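Local coordinates for protein succinate dehydrogenase subunit B (Mycolicibacterium smegmatis MC2 51, PDB 6LUM) that probably relays electrons through its three iron-sulfur clusters from succinate oxidation toward the membrane subunits of succinate dehydrogenase, at residues 218-232 and 248-260. Sequence-based numbering, arbitrary orientation.
Sequences LDILNEVDGVWRCRT and QAIQEVKRALMFA. With F3S (Fe3-s4 cluster), chain B; HEM (protoporphyrin IX containing Fe), chain C.
L218 lays its CD2 methyl alongside L257, 4.0 Å from L257 CG, and the two side chains run past each other in opposite directions. L221 meets V253 at about a right angle, methyl to methyl. The amide of N222 packs on L257 CD2. Its OD1 accepts a bond from W228 NE1 at 2.9 Å. That bond is nearly straight (172°) and lies in the indole plane, which helps fix the rotation of the ring. A type I turn, 223-226, then brings the chain back to helix 246-258.

V227 splits its two methyls. CG2, anti to the backbone N, reaches I250 CG2 at 3.6 Å, while CG1 touches L257 CD1 and also covers one face of the W228 indole. The benzo part of W228 lies against L257 CD1 (3.7 Å from CZ2) and the CG of K254. From there the K254 chain runs extended past V227 O, and its NZ ends near C230 O.

C230 SG binds iron FE3 of the 3Fe-4S cluster at 2.1 Å. I250 touches both partners: its CG2 packs on C230, and its CD1 lies 3.9 Å from F3S S3. R231 sets off away from 248-260, but its chain bends and its end comes back nearer; NE gives a weak bond to O2D of a propionate of the haem of chain C. C230 and R231 thus place the cluster ligand and a haem-propionate contact at adjacent residues, where the iron-sulfur subunit meets the membrane subunits.

W48 of a subunit D chain meets the W228 ring. Helix 196-206 packs on L218, L221 and I250, joining helices 214-221 and 246-258.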
# COMPACT_ATOMS: atom_id res chain seq x y z
N LEU J 218 -14.31 1.45 -6.07
CA LEU J 218 -14.82 1.15 -7.40
C LEU J 218 -13.91 0.18 -8.12
O LEU J 218 -14.37 -0.61 -8.94
CB LEU J 218 -14.98 2.43 -8.21
CG LEU J 218 -16.21 3.28 -7.92
CD1 LEU J 218 -16.10 4.59 -8.64
CD2 LEU J 218 -17.46 2.57 -8.35
N ASP J 219 -12.62 0.21 -7.82
CA ASP J 219 -11.71 -0.77 -8.40
C ASP J 219 -11.84 -2.13 -7.74
O ASP J 219 -11.50 -3.14 -8.36
CB ASP J 219 -10.28 -0.26 -8.27
CG ASP J 219 -9.33 -0.98 -9.19
OD1 ASP J 219 -9.79 -1.83 -9.98
OD2 ASP J 219 -8.11 -0.70 -9.12
N ILE J 220 -12.30 -2.18 -6.49
CA ILE J 220 -12.60 -3.46 -5.86
C ILE J 220 -13.85 -4.08 -6.49
O ILE J 220 -13.90 -5.29 -6.73
CB ILE J 220 -12.77 -3.31 -4.34
CG1 ILE J 220 -11.47 -2.85 -3.70
CG2 ILE J 220 -13.19 -4.61 -3.72
CD1 ILE J 220 -11.62 -2.56 -2.24
N LEU J 221 -14.87 -3.27 -6.75
CA LEU J 221 -16.12 -3.76 -7.32
C LEU J 221 -16.04 -4.02 -8.81
O LEU J 221 -16.99 -4.57 -9.38
CB LEU J 221 -17.24 -2.77 -7.03
CG LEU J 221 -17.67 -2.65 -5.57
CD1 LEU J 221 -18.70 -1.57 -5.41
CD2 LEU J 221 -18.21 -3.95 -5.06
N ASN J 222 -14.95 -3.64 -9.47
CA ASN J 222 -14.79 -3.79 -10.91
C ASN J 222 -14.06 -5.08 -11.28
O ASN J 222 -13.38 -5.13 -12.31
CB ASN J 222 -14.04 -2.59 -11.48
CG ASN J 222 -14.28 -2.39 -12.95
OD1 ASN J 222 -14.75 -3.29 -13.64
ND2 ASN J 222 -13.93 -1.22 -13.46
N GLU J 223 -14.16 -6.11 -10.47
CA GLU J 223 -13.47 -7.35 -10.79
C GLU J 223 -14.44 -8.34 -11.41
O GLU J 223 -15.59 -8.03 -11.72
CB GLU J 223 -12.81 -7.95 -9.56
CG GLU J 223 -13.68 -7.95 -8.33
CD GLU J 223 -12.88 -8.17 -7.07
OE1 GLU J 223 -11.64 -8.12 -7.13
OE2 GLU J 223 -13.50 -8.40 -6.00
N VAL J 224 -13.96 -9.57 -11.61
CA VAL J 224 -14.79 -10.59 -12.24
C VAL J 224 -15.94 -11.00 -11.33
O VAL J 224 -17.02 -11.34 -11.81
CB VAL J 224 -13.92 -11.81 -12.62
CG1 VAL J 224 -13.32 -12.45 -11.39
CG2 VAL J 224 -14.74 -12.82 -13.40
N ASP J 225 -15.74 -10.95 -10.01
CA ASP J 225 -16.76 -11.31 -9.04
C ASP J 225 -17.29 -10.09 -8.31
O ASP J 225 -17.67 -10.17 -7.14
CB ASP J 225 -16.22 -12.33 -8.05
CG ASP J 225 -15.09 -11.77 -7.22
OD1 ASP J 225 -13.96 -11.72 -7.73
OD2 ASP J 225 -15.34 -11.39 -6.06
N GLY J 226 -17.31 -8.95 -8.98
CA GLY J 226 -17.78 -7.73 -8.38
C GLY J 226 -19.20 -7.44 -8.79
O GLY J 226 -20.08 -8.27 -8.59
N VAL J 227 -19.43 -6.28 -9.39
CA VAL J 227 -20.78 -5.82 -9.62
C VAL J 227 -21.33 -6.29 -10.96
O VAL J 227 -22.53 -6.14 -11.22
CB VAL J 227 -20.82 -4.28 -9.50
CG1 VAL J 227 -20.29 -3.63 -10.74
CG2 VAL J 227 -22.19 -3.79 -9.15
N TRP J 228 -20.49 -6.88 -11.81
CA TRP J 228 -20.91 -7.33 -13.13
C TRP J 228 -21.52 -8.72 -13.12
O TRP J 228 -21.93 -9.20 -14.17
CB TRP J 228 -19.72 -7.33 -14.09
CG TRP J 228 -18.98 -6.05 -14.14
CD1 TRP J 228 -17.69 -5.86 -13.79
CD2 TRP J 228 -19.47 -4.79 -14.57
NE1 TRP J 228 -17.35 -4.55 -13.96
CE2 TRP J 228 -18.43 -3.87 -14.44
CE3 TRP J 228 -20.70 -4.34 -15.04
CZ2 TRP J 228 -18.58 -2.54 -14.77
CZ3 TRP J 228 -20.84 -3.03 -15.36
CH2 TRP J 228 -19.79 -2.14 -15.23
N ARG J 229 -21.57 -9.38 -11.97
CA ARG J 229 -22.21 -10.67 -11.83
C ARG J 229 -23.67 -10.57 -11.43
O ARG J 229 -24.33 -11.60 -11.29
CB ARG J 229 -21.48 -11.52 -10.79
CG ARG J 229 -20.09 -11.88 -11.19
CD ARG J 229 -19.59 -13.06 -10.40
NE ARG J 229 -20.46 -14.21 -10.52
CZ ARG J 229 -20.20 -15.39 -9.96
NH1 ARG J 229 -19.09 -15.55 -9.27
NH2 ARG J 229 -21.04 -16.39 -10.10
N CYS J 230 -24.19 -9.37 -11.24
CA CYS J 230 -25.60 -9.22 -10.97
C CYS J 230 -26.38 -9.50 -12.25
O CYS J 230 -26.16 -8.85 -13.27
CB CYS J 230 -25.89 -7.81 -10.47
SG CYS J 230 -27.60 -7.48 -10.08
N ARG J 231 -27.27 -10.48 -12.19
CA ARG J 231 -28.11 -10.83 -13.33
C ARG J 231 -29.43 -10.09 -13.31
O ARG J 231 -30.40 -10.57 -13.89
CB ARG J 231 -28.33 -12.33 -13.37
CG ARG J 231 -27.06 -13.12 -13.58
CD ARG J 231 -26.68 -13.23 -15.04
NE ARG J 231 -26.07 -12.02 -15.56
CZ ARG J 231 -24.77 -11.77 -15.55
NH1 ARG J 231 -23.94 -12.66 -15.05
NH2 ARG J 231 -24.31 -10.63 -16.03
N THR J 232 -29.48 -8.94 -12.65
CA THR J 232 -30.65 -8.07 -12.59
C THR J 232 -31.89 -8.84 -12.17
O THR J 232 -33.00 -8.59 -12.65
CB THR J 232 -30.86 -7.35 -13.92
OG1 THR J 232 -29.62 -6.76 -14.31
CG2 THR J 232 -31.80 -6.22 -13.74
N GLN J 248 -31.28 -0.98 -7.38
CA GLN J 248 -31.00 0.34 -7.91
C GLN J 248 -29.69 0.89 -7.36
O GLN J 248 -28.99 1.61 -8.07
CB GLN J 248 -32.14 1.28 -7.58
CG GLN J 248 -31.92 2.67 -8.06
CD GLN J 248 -33.10 3.52 -7.77
OE1 GLN J 248 -34.24 3.05 -7.80
NE2 GLN J 248 -32.86 4.78 -7.46
N ALA J 249 -29.33 0.54 -6.13
CA ALA J 249 -27.98 0.86 -5.67
C ALA J 249 -26.94 0.17 -6.52
O ALA J 249 -25.92 0.77 -6.90
CB ALA J 249 -27.83 0.45 -4.21
N ILE J 250 -27.17 -1.10 -6.85
CA ILE J 250 -26.25 -1.83 -7.72
C ILE J 250 -26.18 -1.19 -9.10
O ILE J 250 -25.12 -1.11 -9.71
CB ILE J 250 -26.65 -3.31 -7.80
CG1 ILE J 250 -26.58 -3.94 -6.42
CG2 ILE J 250 -25.75 -4.05 -8.73
CD1 ILE J 250 -27.16 -5.27 -6.34
N GLN J 251 -27.32 -0.72 -9.60
CA GLN J 251 -27.34 -0.07 -10.90
C GLN J 251 -26.55 1.22 -10.88
O GLN J 251 -25.84 1.54 -11.84
CB GLN J 251 -28.77 0.21 -11.34
CG GLN J 251 -28.83 0.78 -12.72
CD GLN J 251 -29.80 1.92 -12.86
OE1 GLN J 251 -29.90 2.77 -12.00
NE2 GLN J 251 -30.52 1.94 -13.97
N GLU J 252 -26.67 2.00 -9.81
CA GLU J 252 -25.91 3.24 -9.72
C GLU J 252 -24.42 2.98 -9.65
O GLU J 252 -23.64 3.75 -10.21
CB GLU J 252 -26.36 4.05 -8.52
CG GLU J 252 -27.79 4.49 -8.61
CD GLU J 252 -28.15 5.48 -7.53
OE1 GLU J 252 -27.22 6.11 -6.98
OE2 GLU J 252 -29.35 5.63 -7.22
N VAL J 253 -24.01 1.91 -8.99
CA VAL J 253 -22.58 1.58 -9.01
C VAL J 253 -22.15 1.15 -10.41
O VAL J 253 -21.06 1.51 -10.87
CB VAL J 253 -22.27 0.50 -7.96
CG1 VAL J 253 -20.83 0.11 -8.06
CG2 VAL J 253 -22.56 1.02 -6.58
N LYS J 254 -22.99 0.39 -11.11
CA LYS J 254 -22.67 0.00 -12.48
C LYS J 254 -22.51 1.22 -13.37
O LYS J 254 -21.61 1.28 -14.20
CB LYS J 254 -23.75 -0.91 -13.04
CG LYS J 254 -23.52 -2.37 -12.83
CD LYS J 254 -24.82 -3.09 -12.97
CE LYS J 254 -24.64 -4.56 -12.98
NZ LYS J 254 -25.94 -5.20 -13.17
N ARG J 255 -23.41 2.19 -13.24
CA ARG J 255 -23.34 3.36 -14.10
C ARG J 255 -22.19 4.27 -13.71
O ARG J 255 -21.62 4.94 -14.58
CB ARG J 255 -24.66 4.12 -14.04
CG ARG J 255 -25.73 3.45 -14.84
CD ARG J 255 -27.08 3.94 -14.46
NE ARG J 255 -27.19 5.38 -14.63
CZ ARG J 255 -27.56 5.96 -15.76
NH1 ARG J 255 -27.85 5.22 -16.81
NH2 ARG J 255 -27.63 7.27 -15.84
N ALA J 256 -21.81 4.31 -12.44
CA ALA J 256 -20.60 5.01 -12.05
C ALA J 256 -19.35 4.34 -12.59
O ALA J 256 -18.33 5.01 -12.72
CB ALA J 256 -20.51 5.10 -10.53
N LEU J 257 -19.40 3.04 -12.86
CA LEU J 257 -18.26 2.40 -13.51
C LEU J 257 -18.29 2.56 -15.02
O LEU J 257 -17.23 2.59 -15.65
CB LEU J 257 -18.23 0.92 -13.15
CG LEU J 257 -17.61 0.55 -11.81
CD1 LEU J 257 -17.89 -0.89 -11.50
CD2 LEU J 257 -16.13 0.78 -11.86
N MET J 258 -19.48 2.66 -15.62
CA MET J 258 -19.57 2.90 -17.06
C MET J 258 -19.12 4.31 -17.41
O MET J 258 -18.25 4.50 -18.26
CB MET J 258 -21.00 2.69 -17.55
CG MET J 258 -21.40 1.28 -17.82
SD MET J 258 -23.17 1.10 -17.60
CE MET J 258 -23.77 2.37 -18.70
N PHE J 259 -19.73 5.31 -16.78
CA PHE J 259 -19.45 6.71 -17.07
C PHE J 259 -18.36 7.28 -16.17
O PHE J 259 -18.54 8.34 -15.58
CB PHE J 259 -20.72 7.54 -16.92
CG PHE J 259 -21.91 6.95 -17.59
CD1 PHE J 259 -21.81 6.26 -18.76
CD2 PHE J 259 -23.16 7.11 -17.03
CE1 PHE J 259 -22.92 5.75 -19.36
CE2 PHE J 259 -24.26 6.60 -17.63
CZ PHE J 259 -24.14 5.91 -18.79
N ALA J 260 -17.23 6.59 -16.05
CA ALA J 260 -16.09 7.05 -15.25
C ALA J 260 -14.97 6.02 -15.29
O ALA J 260 -14.55 5.51 -14.25
CB ALA J 260 -16.50 7.31 -13.81
FE1 F3S B . -28.98 -11.07 -6.98
FE3 F3S B . -28.80 -8.78 -8.97
FE4 F3S B . -30.53 -8.52 -6.51
S1 F3S B . -28.20 -10.91 -9.02
S2 F3S B . -30.75 -10.58 -5.79
S3 F3S B . -28.43 -8.97 -6.83
S4 F3S B . -30.47 -7.45 -8.43
CHA HEM C . -27.72 -12.94 -22.63
CHB HEM C . -27.51 -16.07 -26.25
CHC HEM C . -30.18 -12.99 -28.79
CHD HEM C . -30.18 -9.73 -25.28
C1A HEM C . -27.53 -14.09 -23.35
C2A HEM C . -27.05 -15.35 -22.83
C3A HEM C . -26.99 -16.21 -23.83
C4A HEM C . -27.42 -15.53 -25.01
CMA HEM C . -26.54 -17.67 -23.77
CAA HEM C . -26.68 -15.66 -21.38
CBA HEM C . -27.91 -15.61 -20.51
CGA HEM C . -27.46 -15.47 -19.09
O1A HEM C . -28.32 -15.56 -18.19
O2A HEM C . -26.26 -15.26 -18.87
C1B HEM C . -28.14 -15.44 -27.28
C2B HEM C . -28.08 -15.85 -28.64
C3B HEM C . -28.84 -14.98 -29.31
C4B HEM C . -29.36 -14.02 -28.41
CMB HEM C . -27.29 -17.07 -29.13
CAB HEM C . -29.17 -14.87 -30.80
CBB HEM C . -28.42 -15.52 -31.67
C1C HEM C . -30.44 -11.87 -28.07
C2C HEM C . -31.29 -10.80 -28.49
C3C HEM C . -31.30 -9.88 -27.54
C4C HEM C . -30.46 -10.35 -26.46
CMC HEM C . -32.05 -10.73 -29.82
CAC HEM C . -32.11 -8.59 -27.65
CBC HEM C . -31.97 -7.58 -26.80
C1D HEM C . -29.43 -10.29 -24.29
C2D HEM C . -28.93 -9.63 -23.11
C3D HEM C . -28.26 -10.52 -22.40
C4D HEM C . -28.30 -11.78 -23.08
CMD HEM C . -29.12 -8.15 -22.73
CAD HEM C . -27.55 -10.28 -21.08
CBD HEM C . -28.41 -10.92 -20.01
CGD HEM C . -27.75 -10.68 -18.69
O1D HEM C . -26.57 -10.26 -18.71
O2D HEM C . -28.41 -10.92 -17.65
NA HEM C . -27.75 -14.23 -24.69
NB HEM C . -28.92 -14.32 -27.15
NC HEM C . -29.96 -11.57 -26.82
ND HEM C . -29.02 -11.61 -24.24
FE HEM C . -28.84 -12.90 -25.76